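Putative 5-carboxymethyl-2-hydroxymuconate isomerase (Pseudomonas aeruginosa, PDB 3E6Q) probably acts as a 5-carboxymethyl-2-hydroxymuconate delta-isomerase, as a trimeric member of the CHMI family. Local coordinates at residues N32-A46 and L105-G117. Residues are numbered along the deposited sequence; the frame is centred on the assembly and turned at random.
Sequences NLRLETSPGELLEQA and LCEVLAGAVAGGG
Ala112, Ala114 and Arg34 bury the most surface where residues 32-46 meet 105-117. Arg34 O accepts from Ala114 N at 2.9 Å and from Gly115 N, the two N-H groups sharing one side of the carbonyl plane; with two residues set against one, this is a classic beta bulge in the short antiparallel pairing of 34-35 with 113-115. Arg34 N returns a bond to Gly115 O (2.7 Å). A turn about CG-CD (chi3 -63°) folds the arginine back, one guanidinium face over the Gly115 backbone, NH1 3.6 Å from Gly115 CA, while two waters meet its edge in plane. Ala114 CB fits between Arg34 NH2 and Glu36 OE2, at 3.7 and 3.6 Å. Ala112 O takes a nearly straight bond from Glu36 N (2.7 Å). Ala112 CB packs on Leu42 CD1 at 3.6 Å, and Leu42 CD1 also touches Val108 CG1. Helices 39-52 and 95-112 thus pack nearly antiparallel on the four-stranded sheet, as in tautomerase-like folds; Ala46 and Leu105 both reach Leu25 of strand 24-30. Backbone bonds fix the bulged two-stranded pairing beside a hydrated arginine, whereas direct contacts between helix side chains are apolar, with a water bridging Gln45 OE1 to Val108 O.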
loop_
_atom_site.group_PDB
_atom_site.type_symbol
_atom_site.label_atom_id
_atom_site.label_comp_id
_atom_site.label_asym_id
_atom_site.label_seq_id
_atom_site.Cartn_x
_atom_site.Cartn_y
_atom_site.Cartn_z
ATOM N N ASN A 32 15.669 8.407 7.072
ATOM C CA ASN A 32 16.741 9.425 6.989
ATOM C C ASN A 32 16.359 10.758 6.408
ATOM O O ASN A 32 17.202 11.644 6.311
ATOM C CB ASN A 32 17.950 8.856 6.238
ATOM C CG ASN A 32 17.666 8.514 4.802
ATOM O OD1 ASN A 32 16.516 8.410 4.414
ATOM N ND2 ASN A 32 18.740 8.324 3.999
ATOM N N LEU A 33 15.103 10.904 5.974
ATOM C CA LEU A 33 14.643 12.145 5.374
ATOM C C LEU A 33 14.303 13.187 6.426
ATOM O O LEU A 33 13.465 12.952 7.311
ATOM C CB LEU A 33 13.398 11.907 4.496
ATOM C CG LEU A 33 12.959 13.127 3.669
ATOM C CD1 LEU A 33 14.077 13.596 2.692
ATOM C CD2 LEU A 33 11.703 12.750 2.894
ATOM N N ARG A 34 14.878 14.374 6.261
ATOM C CA ARG A 34 14.567 15.532 7.097
ATOM C C ARG A 34 13.567 16.369 6.347
ATOM O O ARG A 34 13.779 16.655 5.194
ATOM C CB ARG A 34 15.840 16.352 7.379
ATOM C CG ARG A 34 16.838 15.598 8.260
ATOM C CD ARG A 34 18.085 16.419 8.556
ATOM N NE ARG A 34 18.782 16.698 7.318
ATOM C CZ ARG A 34 18.808 17.872 6.704
ATOM N NH1 ARG A 34 19.512 17.981 5.575
ATOM N NH2 ARG A 34 18.155 18.919 7.194
ATOM N N LEU A 35 12.517 16.814 7.045
ATOM C CA LEU A 35 11.464 17.674 6.474
ATOM C C LEU A 35 11.485 19.023 7.162
ATOM O O LEU A 35 11.981 19.139 8.317
ATOM C CB LEU A 35 10.066 17.045 6.723
ATOM C CG LEU A 35 9.818 15.650 6.133
ATOM C CD1 LEU A 35 8.425 15.141 6.538
ATOM C CD2 LEU A 35 9.961 15.638 4.664
ATOM N N GLU A 36 10.937 20.013 6.486
ATOM C CA GLU A 36 10.758 21.349 7.066
ATOM C C GLU A 36 9.563 21.425 7.997
ATOM O O GLU A 36 9.382 22.428 8.721
ATOM C CB GLU A 36 10.598 22.383 5.956
ATOM C CG GLU A 36 11.719 22.432 4.913
ATOM C CD GLU A 36 13.043 23.044 5.444
ATOM O OE1 GLU A 36 13.110 23.462 6.616
ATOM O OE2 GLU A 36 14.049 23.098 4.694
ATOM N N THR A 37 8.700 20.425 7.947
ATOM C CA THR A 37 7.477 20.460 8.711
ATOM C C THR A 37 7.334 19.139 9.448
ATOM O O THR A 37 7.949 18.158 9.085
ATOM C CB THR A 37 6.260 20.592 7.752
ATOM O OG1 THR A 37 6.176 19.451 6.921
ATOM C CG2 THR A 37 6.323 21.857 6.889
ATOM N N SER A 38 6.503 19.096 10.473
ATOM C CA SER A 38 6.140 17.824 11.055
ATOM C C SER A 38 5.387 16.986 10.001
ATOM O O SER A 38 4.891 17.555 9.032
ATOM C CB SER A 38 5.222 18.009 12.239
ATOM O OG SER A 38 3.998 18.629 11.863
ATOM N N PRO A 39 5.313 15.675 10.212
ATOM C CA PRO A 39 4.398 14.850 9.359
ATOM C C PRO A 39 2.972 15.362 9.349
ATOM O O PRO A 39 2.335 15.398 8.308
ATOM C CB PRO A 39 4.484 13.459 10.002
ATOM C CG PRO A 39 5.934 13.430 10.581
ATOM C CD PRO A 39 6.066 14.833 11.161
ATOM N N GLY A 40 2.497 15.781 10.509
ATOM C CA GLY A 40 1.126 16.246 10.663
ATOM C C GLY A 40 0.903 17.520 9.847
ATOM O O GLY A 40 -0.150 17.688 9.192
ATOM N N GLU A 41 1.867 18.439 9.892
ATOM C CA GLU A 41 1.819 19.660 9.084
ATOM C C GLU A 41 1.873 19.382 7.591
ATOM O O GLU A 41 1.200 20.023 6.816
ATOM C CB GLU A 41 2.991 20.569 9.434
ATOM C CG GLU A 41 3.160 21.816 8.571
ATOM C CD GLU A 41 1.945 22.728 8.518
ATOM O OE1 GLU A 41 1.951 23.624 7.657
ATOM O OE2 GLU A 41 0.991 22.567 9.315
ATOM N N LEU A 42 2.714 18.426 7.191
ATOM C CA LEU A 42 2.763 18.026 5.805
ATOM C C LEU A 42 1.388 17.445 5.340
ATOM O O LEU A 42 0.895 17.772 4.238
ATOM C CB LEU A 42 3.910 17.032 5.549
ATOM C CG LEU A 42 3.970 16.425 4.141
ATOM C CD1 LEU A 42 4.086 17.531 3.076
ATOM C CD2 LEU A 42 5.153 15.373 4.077
ATOM N N LEU A 43 0.772 16.621 6.183
ATOM C CA LEU A 43 -0.594 16.102 5.890
ATOM C C LEU A 43 -1.591 17.238 5.774
ATOM O O LEU A 43 -2.429 17.223 4.865
ATOM C CB LEU A 43 -1.037 15.046 6.913
ATOM C CG LEU A 43 -0.244 13.743 6.886
ATOM C CD1 LEU A 43 -0.547 12.874 8.123
ATOM C CD2 LEU A 43 -0.441 12.975 5.569
ATOM N N GLU A 44 -1.534 18.205 6.678
ATOM C CA GLU A 44 -2.425 19.360 6.623
ATOM C C GLU A 44 -2.246 20.129 5.308
ATOM O O GLU A 44 -3.235 20.547 4.669
ATOM C CB GLU A 44 -2.179 20.257 7.832
ATOM C CG GLU A 44 -2.697 19.676 9.128
ATOM C CD GLU A 44 -2.244 20.449 10.389
ATOM O OE1 GLU A 44 -1.668 21.551 10.257
ATOM O OE2 GLU A 44 -2.478 19.948 11.523
ATOM N N GLN A 45 -0.997 20.333 4.893
ATOM C CA GLN A 45 -0.756 21.062 3.646
ATOM C C GLN A 45 -1.259 20.281 2.433
ATOM O O GLN A 45 -1.786 20.861 1.467
ATOM C CB GLN A 45 0.746 21.332 3.473
ATOM C CG GLN A 45 1.272 22.371 4.461
ATOM C CD GLN A 45 2.734 22.652 4.192
ATOM O OE1 GLN A 45 3.174 22.534 3.067
ATOM N NE2 GLN A 45 3.462 23.056 5.197
ATOM N N ALA A 46 -1.058 18.957 2.473
ATOM C CA ALA A 46 -1.515 18.072 1.378
ATOM C C ALA A 46 -3.046 18.125 1.287
ATOM O O ALA A 46 -3.620 18.262 0.206
ATOM C CB ALA A 46 -1.023 16.607 1.604
ATOM N N LEU A 105 0.140 17.852 -5.525
ATOM C CA LEU A 105 0.727 17.180 -4.397
ATOM C C LEU A 105 2.244 17.146 -4.448
ATOM O O LEU A 105 2.924 17.269 -3.436
ATOM C CB LEU A 105 0.216 15.744 -4.309
ATOM C CG LEU A 105 -1.213 15.582 -3.848
ATOM C CD1 LEU A 105 -1.611 14.080 -4.008
ATOM C CD2 LEU A 105 -1.355 16.044 -2.389
ATOM N N CYS A 106 2.779 16.959 -5.641
ATOM C CA CYS A 106 4.229 16.904 -5.823
ATOM C C CYS A 106 4.891 18.212 -5.403
ATOM O O CYS A 106 5.923 18.205 -4.735
ATOM C CB CYS A 106 4.553 16.527 -7.242
ATOM S SG CYS A 106 6.329 16.008 -7.352
ATOM N N GLU A 107 4.233 19.342 -5.705
ATOM C CA GLU A 107 4.716 20.652 -5.269
ATOM C C GLU A 107 4.730 20.778 -3.735
ATOM O O GLU A 107 5.727 21.280 -3.138
ATOM C CB GLU A 107 3.827 21.735 -5.885
ATOM C CG GLU A 107 4.106 23.149 -5.413
ATOM C CD GLU A 107 5.378 23.752 -5.954
ATOM O OE1 GLU A 107 5.683 24.888 -5.518
ATOM O OE2 GLU A 107 6.076 23.128 -6.793
ATOM N N VAL A 108 3.657 20.316 -3.087
ATOM C CA VAL A 108 3.604 20.328 -1.634
ATOM C C VAL A 108 4.747 19.474 -1.021
ATOM O O VAL A 108 5.459 19.921 -0.093
ATOM C CB VAL A 108 2.222 19.817 -1.129
ATOM C CG1 VAL A 108 2.240 19.630 0.372
ATOM C CG2 VAL A 108 1.074 20.808 -1.541
ATOM N N LEU A 109 4.846 18.225 -1.477
ATOM C CA LEU A 109 5.852 17.293 -0.973
ATOM C C LEU A 109 7.261 17.848 -1.183
ATOM O O LEU A 109 8.079 17.874 -0.265
ATOM C CB LEU A 109 5.743 15.946 -1.682
ATOM C CG LEU A 109 4.532 15.061 -1.445
ATOM C CD1 LEU A 109 4.825 13.743 -2.202
ATOM C CD2 LEU A 109 4.294 14.795 0.036
ATOM N N ALA A 110 7.554 18.314 -2.397
ATOM C CA ALA A 110 8.912 18.799 -2.714
ATOM C C ALA A 110 9.266 20.005 -1.815
ATOM O O ALA A 110 10.415 20.117 -1.309
ATOM C CB ALA A 110 9.035 19.168 -4.205
ATOM N N GLY A 111 8.264 20.862 -1.585
ATOM C CA GLY A 111 8.404 22.033 -0.710
ATOM C C GLY A 111 8.758 21.695 0.738
ATOM O O GLY A 111 9.414 22.500 1.430
ATOM N N ALA A 112 8.360 20.517 1.181
ATOM C CA ALA A 112 8.522 20.072 2.556
ATOM C C ALA A 112 9.886 19.454 2.845
ATOM O O ALA A 112 10.233 19.267 4.014
ATOM C CB ALA A 112 7.394 19.058 2.948
ATOM N N VAL A 113 10.642 19.142 1.794
ATOM C CA VAL A 113 11.919 18.442 1.961
ATOM C C VAL A 113 12.977 19.412 2.473
ATOM O O VAL A 113 13.221 20.446 1.853
ATOM C CB VAL A 113 12.414 17.822 0.622
ATOM C CG1 VAL A 113 13.891 17.319 0.724
ATOM C CG2 VAL A 113 11.447 16.650 0.154
ATOM N N ALA A 114 13.659 19.032 3.560
ATOM C CA ALA A 114 14.824 19.766 4.033
ATOM C C ALA A 114 16.034 19.112 3.377
ATOM O O ALA A 114 16.829 19.806 2.759
ATOM C CB ALA A 114 14.927 19.766 5.558
ATOM N N GLY A 115 16.176 17.798 3.486
ATOM C CA GLY A 115 17.318 17.061 2.933
ATOM C C GLY A 115 17.413 15.649 3.495
ATOM O O GLY A 115 16.769 15.324 4.506
ATOM N N GLY A 116 18.243 14.798 2.892
ATOM C CA GLY A 116 18.456 13.478 3.442
ATOM C C GLY A 116 19.508 12.800 2.607
ATOM O O GLY A 116 19.592 13.082 1.429
ATOM N N GLY A 117 20.290 11.919 3.228
ATOM C CA GLY A 117 21.352 11.212 2.531
ATOM C C GLY A 117 22.442 12.151 2.079
ATOM O O GLY A 117 22.612 13.259 2.635
HETATM O O HOH W 1 19.818 12.043 6.283
HETATM O O HOH W 2 19.383 20.909 4.755
HETATM O O HOH W 3 21.268 15.459 4.569
HETATM O O HOH W 4 5.386 22.158 1.224
#